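Local structure of beta-ketoacyl synthase (Pseudomonas aeruginosa, 4CW4) at residues A[6-10]-A[300-306]; A[15-20]-A[365-370]; A[99-104]-A[163-168]. The protein condenses acetyl-CoA with malonyl-ACP to make the acetoacetyl-ACP primer that initiates fatty acid biosynthesis, and also accepts other short-chain acyl-CoA substrates. One frame throughout, in Å; residues are numbered along the deposited sequence.

Contact 1 (A[6-10]-A[300-306]); sequences MSRLP and ITSGQAR
Ile300, in the last turn of helix 288-301, packs against Pro10, where the N-terminal segment enters strand 10-19. Its CD1 approaches Pro10 CB at 3.9 Å, while CG2, anti to the backbone N, lies between the proline ring and the aliphatic root of Arg8. Thr301 follows with its methyl group: CG2 rests 3.4 Å from Arg8 O, a buried carbonyl for which the model offers no partner. The hydroxyl OG1 turns the other way, back to Ile297 O within the helix. Gly303, with a positive phi of 88°, is the first residue to leave helical geometry, in a Schellman motif, its N bonded to Ile300 O. Two waters work at this helix end, both in the plane of the Arg8 guanidinium and both accepting from NH1. One donates to Ile300 O and Ala305 O; the other is hydrogen-bonded to Gly303 O at 2.7 Å. Gln304 NE2 bonds to Asp298 OD2 of the second subunit, placing this helix end at the dimer interface. The chain of Arg306 bends at chi3 (72°), so that its guanidinium lies flat on that of Arg8, the planes 9° apart and the centres separated by 3.8 Å. Arg8 NH2 sits over the middle of the Arg306 group. Asp374 forms a salt bridge with Arg306 NE and a long, weak ion pair with Arg8 NE. No direct hydrogen bond joins the two segments: water carries the polar link from Arg8 to the helix end, and the acidic neighbour probably offsets part of the charge of the stacked arginine pair.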
# COMPACT_ATOMS: atom_id res chain seq x y z
N MET A 6 -27.53 -2.17 -15.63
CA MET A 6 -26.87 -3.15 -16.49
C MET A 6 -25.42 -2.74 -16.76
O MET A 6 -25.15 -1.57 -16.99
CB MET A 6 -27.66 -3.25 -17.78
CG MET A 6 -26.93 -3.85 -18.93
SD MET A 6 -28.03 -4.11 -20.32
CE MET A 6 -28.07 -2.45 -21.00
N SER A 7 -24.50 -3.71 -16.75
CA SER A 7 -23.06 -3.40 -16.73
C SER A 7 -22.17 -4.36 -17.52
O SER A 7 -22.51 -5.52 -17.77
CB SER A 7 -22.56 -3.36 -15.28
OG SER A 7 -23.16 -2.30 -14.56
N ARG A 8 -20.99 -3.86 -17.88
CA ARG A 8 -19.95 -4.68 -18.46
C ARG A 8 -19.52 -5.77 -17.50
O ARG A 8 -19.37 -5.53 -16.31
CB ARG A 8 -18.75 -3.79 -18.83
CG ARG A 8 -19.01 -2.95 -20.07
CD ARG A 8 -17.92 -1.95 -20.34
NE ARG A 8 -18.21 -1.11 -21.50
CZ ARG A 8 -17.58 0.03 -21.77
NH1 ARG A 8 -16.68 0.52 -20.93
NH2 ARG A 8 -17.89 0.70 -22.87
N LEU A 9 -19.30 -6.96 -18.06
CA LEU A 9 -18.83 -8.14 -17.31
C LEU A 9 -17.32 -8.26 -17.41
O LEU A 9 -16.79 -8.29 -18.50
CB LEU A 9 -19.45 -9.42 -17.88
CG LEU A 9 -19.04 -10.75 -17.22
CD1 LEU A 9 -19.59 -10.85 -15.81
CD2 LEU A 9 -19.49 -11.96 -18.05
N PRO A 10 -16.61 -8.34 -16.27
CA PRO A 10 -15.16 -8.55 -16.35
C PRO A 10 -14.80 -9.98 -16.72
O PRO A 10 -15.11 -10.94 -15.98
CB PRO A 10 -14.69 -8.24 -14.91
CG PRO A 10 -15.79 -7.41 -14.31
CD PRO A 10 -17.02 -8.02 -14.89
N ILE A 300 -14.26 -1.72 -14.25
CA ILE A 300 -14.86 -2.25 -15.47
C ILE A 300 -16.36 -2.05 -15.43
O ILE A 300 -16.94 -1.56 -16.39
CB ILE A 300 -14.50 -3.74 -15.70
CG1 ILE A 300 -13.02 -3.83 -16.10
CG2 ILE A 300 -15.36 -4.36 -16.77
CD1 ILE A 300 -12.47 -5.22 -16.12
N THR A 301 -16.99 -2.38 -14.32
CA THR A 301 -18.45 -2.28 -14.27
C THR A 301 -18.92 -0.81 -14.31
O THR A 301 -20.00 -0.51 -14.83
CB THR A 301 -19.04 -3.05 -13.05
OG1 THR A 301 -18.55 -2.50 -11.82
CG2 THR A 301 -18.66 -4.51 -13.10
N SER A 302 -18.10 0.11 -13.81
CA SER A 302 -18.46 1.52 -13.83
C SER A 302 -18.10 2.21 -15.15
O SER A 302 -18.49 3.36 -15.37
CB SER A 302 -17.78 2.27 -12.69
OG SER A 302 -16.39 2.35 -12.93
N GLY A 303 -17.36 1.54 -16.01
CA GLY A 303 -17.01 2.11 -17.30
C GLY A 303 -15.78 2.96 -17.36
O GLY A 303 -15.52 3.59 -18.39
N GLN A 304 -15.04 2.97 -16.27
CA GLN A 304 -13.86 3.80 -16.19
C GLN A 304 -12.71 3.20 -16.97
O GLN A 304 -11.91 3.93 -17.56
CB GLN A 304 -13.46 4.01 -14.73
CG GLN A 304 -14.44 4.83 -13.93
CD GLN A 304 -14.00 4.97 -12.50
OE1 GLN A 304 -13.19 5.84 -12.15
NE2 GLN A 304 -14.50 4.09 -11.66
N ALA A 305 -12.61 1.87 -16.97
CA ALA A 305 -11.53 1.19 -17.68
C ALA A 305 -12.05 -0.04 -18.39
O ALA A 305 -13.02 -0.66 -17.95
CB ALA A 305 -10.38 0.81 -16.74
N ARG A 306 -11.40 -0.40 -19.48
CA ARG A 306 -11.82 -1.51 -20.31
C ARG A 306 -10.82 -2.66 -20.31
O ARG A 306 -11.20 -3.79 -20.65
CB ARG A 306 -12.05 -1.03 -21.72
CG ARG A 306 -13.14 0.05 -21.80
CD ARG A 306 -13.66 0.28 -23.19
NE ARG A 306 -14.48 -0.85 -23.61
CZ ARG A 306 -15.28 -0.87 -24.67
NH1 ARG A 306 -15.38 0.18 -25.48
NH2 ARG A 306 -16.00 -1.95 -24.93
O HOH W 1 -15.65 -0.71 -18.60
O HOH W 2 -15.32 2.99 -21.01

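Contact 2 (A[15-20]-A[365-370]); sequences FGGYNA and ESSQYV
Gly16 and Tyr369 form a hydrogen-bonded pair, as do Tyr18 and Ser367, where strands 15-19 and 366-370 run antiparallel at 174° with their axes 4.7 Å apart. This is part of the core sheet of the N-terminal half of the thiolase-like ketosynthase fold, flanked by helices 190-204 and 482-496. Four backbone bonds hold the ladder, the shortest from Tyr18 N to Ser367 O at 2.8 Å. Between them lies the non-hydrogen-bonded pair of Gly17 and Gln368. Gly17 takes a positive phi of 144°, and its bare CA comes within 3.2 Å of Ser367 O. The side chains of Tyr18, Ser367 and Tyr369 share one face of the sheet, turned to helix 190-204, where Tyr369 OH bonds to Ser195 OG. On the opposite face, bearing Phe15, Gln368 and Val370, Phe15 CB meets Val370 CG1 at 4.0 Å beneath helix 482-496. Gln368 is modelled in two conformers; in the one given here, the bend at chi2 (-81°) turns OE1 toward Gly16 and Gly17 and into a hydrogen bond with Ser24 OG. At the end toward Ala20, where the strands part, a water bridges Ala20 N and Glu365 O. This end also points to the active site: the Ser366 side chain lies about 9 Å from that of His477, a predicted active-site residue. Asn19 OD1 accepts from Ala21 N, while its ND2 bonds to Asp485 OD1. Ser366 OG, anti to its own backbone N, lies 3.4 Å from Asn19 CB and is hydrogen-bonded to the same Asp485 OD1.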
# COMPACT_ATOMS: atom_id res chain seq x y z
N PHE A 15 -3.52 -14.65 -18.27
CA PHE A 15 -2.99 -14.80 -16.92
C PHE A 15 -1.59 -15.36 -16.99
O PHE A 15 -1.26 -16.11 -17.92
CB PHE A 15 -3.91 -15.67 -16.05
CG PHE A 15 -4.05 -17.10 -16.53
CD1 PHE A 15 -5.00 -17.45 -17.46
CD2 PHE A 15 -3.23 -18.09 -16.02
CE1 PHE A 15 -5.11 -18.75 -17.89
CE2 PHE A 15 -3.34 -19.40 -16.42
CZ PHE A 15 -4.27 -19.73 -17.38
N GLY A 16 -0.75 -14.97 -16.04
CA GLY A 16 0.60 -15.47 -16.05
C GLY A 16 1.33 -15.10 -14.80
O GLY A 16 0.80 -14.36 -13.97
N GLY A 17 2.55 -15.60 -14.66
CA GLY A 17 3.33 -15.33 -13.47
C GLY A 17 4.16 -16.53 -13.07
O GLY A 17 4.26 -17.50 -13.81
N TYR A 18 4.74 -16.45 -11.87
CA TYR A 18 5.69 -17.44 -11.36
C TYR A 18 5.56 -17.59 -9.86
O TYR A 18 5.51 -16.60 -9.11
CB TYR A 18 7.13 -17.03 -11.70
CG TYR A 18 7.35 -17.00 -13.20
CD1 TYR A 18 7.68 -18.16 -13.90
CD2 TYR A 18 7.18 -15.82 -13.92
CE1 TYR A 18 7.85 -18.15 -15.27
CE2 TYR A 18 7.32 -15.82 -15.30
CZ TYR A 18 7.67 -16.98 -15.96
OH TYR A 18 7.83 -17.00 -17.33
N ASN A 19 5.49 -18.85 -9.44
CA ASN A 19 5.59 -19.21 -8.03
C ASN A 19 6.31 -20.54 -7.91
O ASN A 19 6.94 -20.98 -8.89
CB ASN A 19 4.22 -19.20 -7.36
CG ASN A 19 3.25 -20.21 -7.93
OD1 ASN A 19 3.65 -21.21 -8.53
ND2 ASN A 19 1.97 -19.98 -7.68
N ALA A 20 6.26 -21.16 -6.74
CA ALA A 20 7.01 -22.38 -6.50
C ALA A 20 6.59 -23.53 -7.41
O ALA A 20 7.32 -24.50 -7.53
CB ALA A 20 6.88 -22.80 -5.03
N GLU A 365 7.37 -16.78 -2.12
CA GLU A 365 7.44 -15.71 -3.11
C GLU A 365 6.59 -16.06 -4.33
O GLU A 365 6.55 -17.21 -4.78
CB GLU A 365 8.89 -15.49 -3.55
CG GLU A 365 9.55 -16.70 -4.20
CD GLU A 365 11.03 -16.51 -4.52
OE1 GLU A 365 11.62 -15.45 -4.17
OE2 GLU A 365 11.61 -17.43 -5.10
N SER A 366 5.93 -15.05 -4.88
CA SER A 366 5.09 -15.24 -6.06
C SER A 366 4.81 -13.91 -6.70
O SER A 366 4.63 -12.91 -6.00
CB SER A 366 3.76 -15.85 -5.69
OG SER A 366 2.98 -16.12 -6.85
N SER A 367 4.76 -13.90 -8.02
CA SER A 367 4.19 -12.76 -8.74
C SER A 367 3.24 -13.33 -9.77
O SER A 367 3.59 -14.22 -10.53
CB SER A 367 5.24 -11.88 -9.42
OG SER A 367 4.60 -10.77 -10.05
N GLN A 368 2.03 -12.78 -9.80
CA GLN A 368 0.93 -13.29 -10.62
C GLN A 368 0.13 -12.12 -11.14
O GLN A 368 -0.10 -11.17 -10.40
CB GLN A 368 -0.00 -14.15 -9.77
CG GLN A 368 0.61 -15.36 -9.10
CD GLN A 368 0.73 -16.54 -10.01
OE1 GLN A 368 1.03 -16.39 -11.20
NE2 GLN A 368 0.52 -17.73 -9.47
N TYR A 369 -0.34 -12.22 -12.38
CA TYR A 369 -1.22 -11.24 -12.99
C TYR A 369 -2.35 -11.90 -13.76
O TYR A 369 -2.17 -12.94 -14.39
CB TYR A 369 -0.43 -10.29 -13.93
CG TYR A 369 0.45 -9.41 -13.13
CD1 TYR A 369 -0.06 -8.32 -12.46
CD2 TYR A 369 1.80 -9.73 -12.95
CE1 TYR A 369 0.73 -7.55 -11.65
CE2 TYR A 369 2.60 -8.97 -12.15
CZ TYR A 369 2.07 -7.88 -11.50
OH TYR A 369 2.84 -7.10 -10.67
N VAL A 370 -3.53 -11.27 -13.71
CA VAL A 370 -4.59 -11.60 -14.64
C VAL A 370 -4.86 -10.37 -15.49
O VAL A 370 -4.68 -9.23 -15.04
CB VAL A 370 -5.91 -12.06 -13.96
CG1 VAL A 370 -5.69 -13.39 -13.22
CG2 VAL A 370 -6.47 -10.98 -13.04
O HOH W 3 5.66 -19.82 -4.28

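Contact 3 (A[99-104]-A[163-168]); sequences LDPDAV and RALTVK
Val104 and Pro101 bury the largest areas here, followed by Arg163. Val104 N donates to Arg163 O at 2.8 Å, nearly straight at 173°, and Arg163 N returns a bond to Val104 O. Beside this pair, Val104 CG2 presses on Arg163 CG at 3.5 Å, the two side chains crossing at a slant, while CG1 lies against the branch of Leu165, whose CD1 also meets Leu99 CD1. Pro101 contributes both its carbonyl and its ring. Leu165 N bonds to Pro101 O at 2.8 Å, the donor tilted 28° from the carbonyl plane, and Lys168 NZ reaches the same oxygen only weakly. Lys168 NZ also bonds to Leu165 O and makes a 2.8 Å salt bridge to Asp102 OD1, which it meets from above the carboxylate plane; the bend at chi2 (-69°) carries its chain alongside Pro101 CB. Asp102 OD2 has a second salt bridge, to Arg93. Asp100 OD1 accepts from Asp102 N in an Asx turn, just where a type I turn spans Asp100 to Ala103. Since Ala103 and Val104 both face Arg163, the pairing opens as a classic beta bulge, at the base of antiparallel strands 104-112 and 155-163.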
# COMPACT_ATOMS: atom_id res chain seq x y z
N LEU A 99 19.32 -17.65 1.38
CA LEU A 99 20.01 -17.50 2.66
C LEU A 99 20.32 -18.89 3.21
O LEU A 99 19.78 -19.89 2.71
CB LEU A 99 19.14 -16.75 3.67
CG LEU A 99 17.73 -17.31 3.87
CD1 LEU A 99 17.69 -18.18 5.13
CD2 LEU A 99 16.67 -16.22 3.94
N ASP A 100 21.19 -18.95 4.21
CA ASP A 100 21.44 -20.18 4.90
C ASP A 100 20.66 -20.14 6.20
O ASP A 100 21.01 -19.39 7.10
CB ASP A 100 22.94 -20.32 5.18
CG ASP A 100 23.31 -21.63 5.84
OD1 ASP A 100 22.44 -22.31 6.43
OD2 ASP A 100 24.52 -21.96 5.81
N PRO A 101 19.63 -21.00 6.33
CA PRO A 101 18.80 -20.85 7.52
C PRO A 101 19.48 -21.35 8.80
O PRO A 101 18.88 -21.23 9.86
CB PRO A 101 17.55 -21.69 7.17
CG PRO A 101 18.11 -22.74 6.26
CD PRO A 101 19.10 -22.03 5.42
N ASP A 102 20.69 -21.90 8.68
CA ASP A 102 21.51 -22.19 9.85
C ASP A 102 22.64 -21.17 10.06
O ASP A 102 23.44 -21.31 10.98
CB ASP A 102 22.11 -23.59 9.71
CG ASP A 102 21.06 -24.66 9.79
OD1 ASP A 102 20.30 -24.67 10.79
OD2 ASP A 102 20.98 -25.49 8.85
N ALA A 103 22.71 -20.14 9.22
CA ALA A 103 23.80 -19.17 9.33
C ALA A 103 23.43 -17.83 8.71
O ALA A 103 23.87 -17.48 7.60
CB ALA A 103 25.07 -19.73 8.69
N VAL A 104 22.60 -17.08 9.43
CA VAL A 104 22.24 -15.73 9.01
C VAL A 104 23.05 -14.73 9.80
O VAL A 104 23.24 -14.86 11.01
CB VAL A 104 20.70 -15.45 9.10
CG1 VAL A 104 19.91 -16.38 8.20
CG2 VAL A 104 20.19 -15.56 10.50
N ARG A 163 23.70 -16.85 13.11
CA ARG A 163 22.72 -17.59 13.90
C ARG A 163 21.81 -18.42 13.02
O ARG A 163 21.73 -18.20 11.81
CB ARG A 163 21.89 -16.64 14.76
CG ARG A 163 20.99 -15.69 13.95
CD ARG A 163 20.25 -14.71 14.83
NE ARG A 163 19.35 -15.41 15.74
CZ ARG A 163 18.11 -15.80 15.45
NH1 ARG A 163 17.58 -15.53 14.26
NH2 ARG A 163 17.40 -16.46 16.35
N ALA A 164 21.13 -19.37 13.64
CA ALA A 164 20.18 -20.20 12.94
C ALA A 164 18.78 -19.63 13.12
O ALA A 164 18.43 -19.14 14.18
CB ALA A 164 20.24 -21.61 13.44
N LEU A 165 17.99 -19.69 12.05
CA LEU A 165 16.57 -19.36 12.13
C LEU A 165 15.82 -20.59 12.62
O LEU A 165 16.22 -21.72 12.34
CB LEU A 165 16.04 -18.96 10.76
CG LEU A 165 16.67 -17.76 10.05
CD1 LEU A 165 16.13 -17.63 8.63
CD2 LEU A 165 16.40 -16.49 10.82
N THR A 166 14.73 -20.39 13.35
CA THR A 166 13.92 -21.53 13.77
C THR A 166 13.12 -22.13 12.60
O THR A 166 12.65 -23.26 12.69
CB THR A 166 12.93 -21.14 14.87
OG1 THR A 166 12.05 -20.15 14.36
CG2 THR A 166 13.69 -20.61 16.10
N VAL A 167 12.96 -21.36 11.53
CA VAL A 167 12.22 -21.75 10.33
C VAL A 167 13.22 -22.10 9.24
O VAL A 167 14.18 -21.36 9.02
CB VAL A 167 11.33 -20.57 9.88
CG1 VAL A 167 10.74 -20.78 8.49
CG2 VAL A 167 10.23 -20.34 10.92
N LYS A 168 13.00 -23.23 8.56
CA LYS A 168 13.97 -23.70 7.56
C LYS A 168 13.37 -23.83 6.16
O LYS A 168 14.08 -24.27 5.26
CB LYS A 168 14.55 -25.08 7.94
CG LYS A 168 15.01 -25.26 9.39
CD LYS A 168 16.23 -24.45 9.73
CE LYS A 168 16.66 -24.69 11.19
NZ LYS A 168 17.79 -23.81 11.54

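From the N terminus, the chain first passes through 6-10 and enters strand 10-19, so contacts 1 and 2 begin at opposite ends of one strand. Contact 1 closes back at 300-306, where helix 288-301 ends, and contact 2 closes later, at 365-370, so their loops cross. Contact 3 closes a much shorter loop, 99-104 to 163-168, with no helix and about half its residues in strands, lying within both larger loops. Contact 2 is near the centre of the chain, about 5 Å from it; contacts 1 and 3 lie on opposite sides, their centres about 48 Å apart. Contact 1 joins the N-terminal segment to a helix end, contact 2 strand 10-19 to strand 366-374, and contact 3 the ends of strands 104-112 and 155-163.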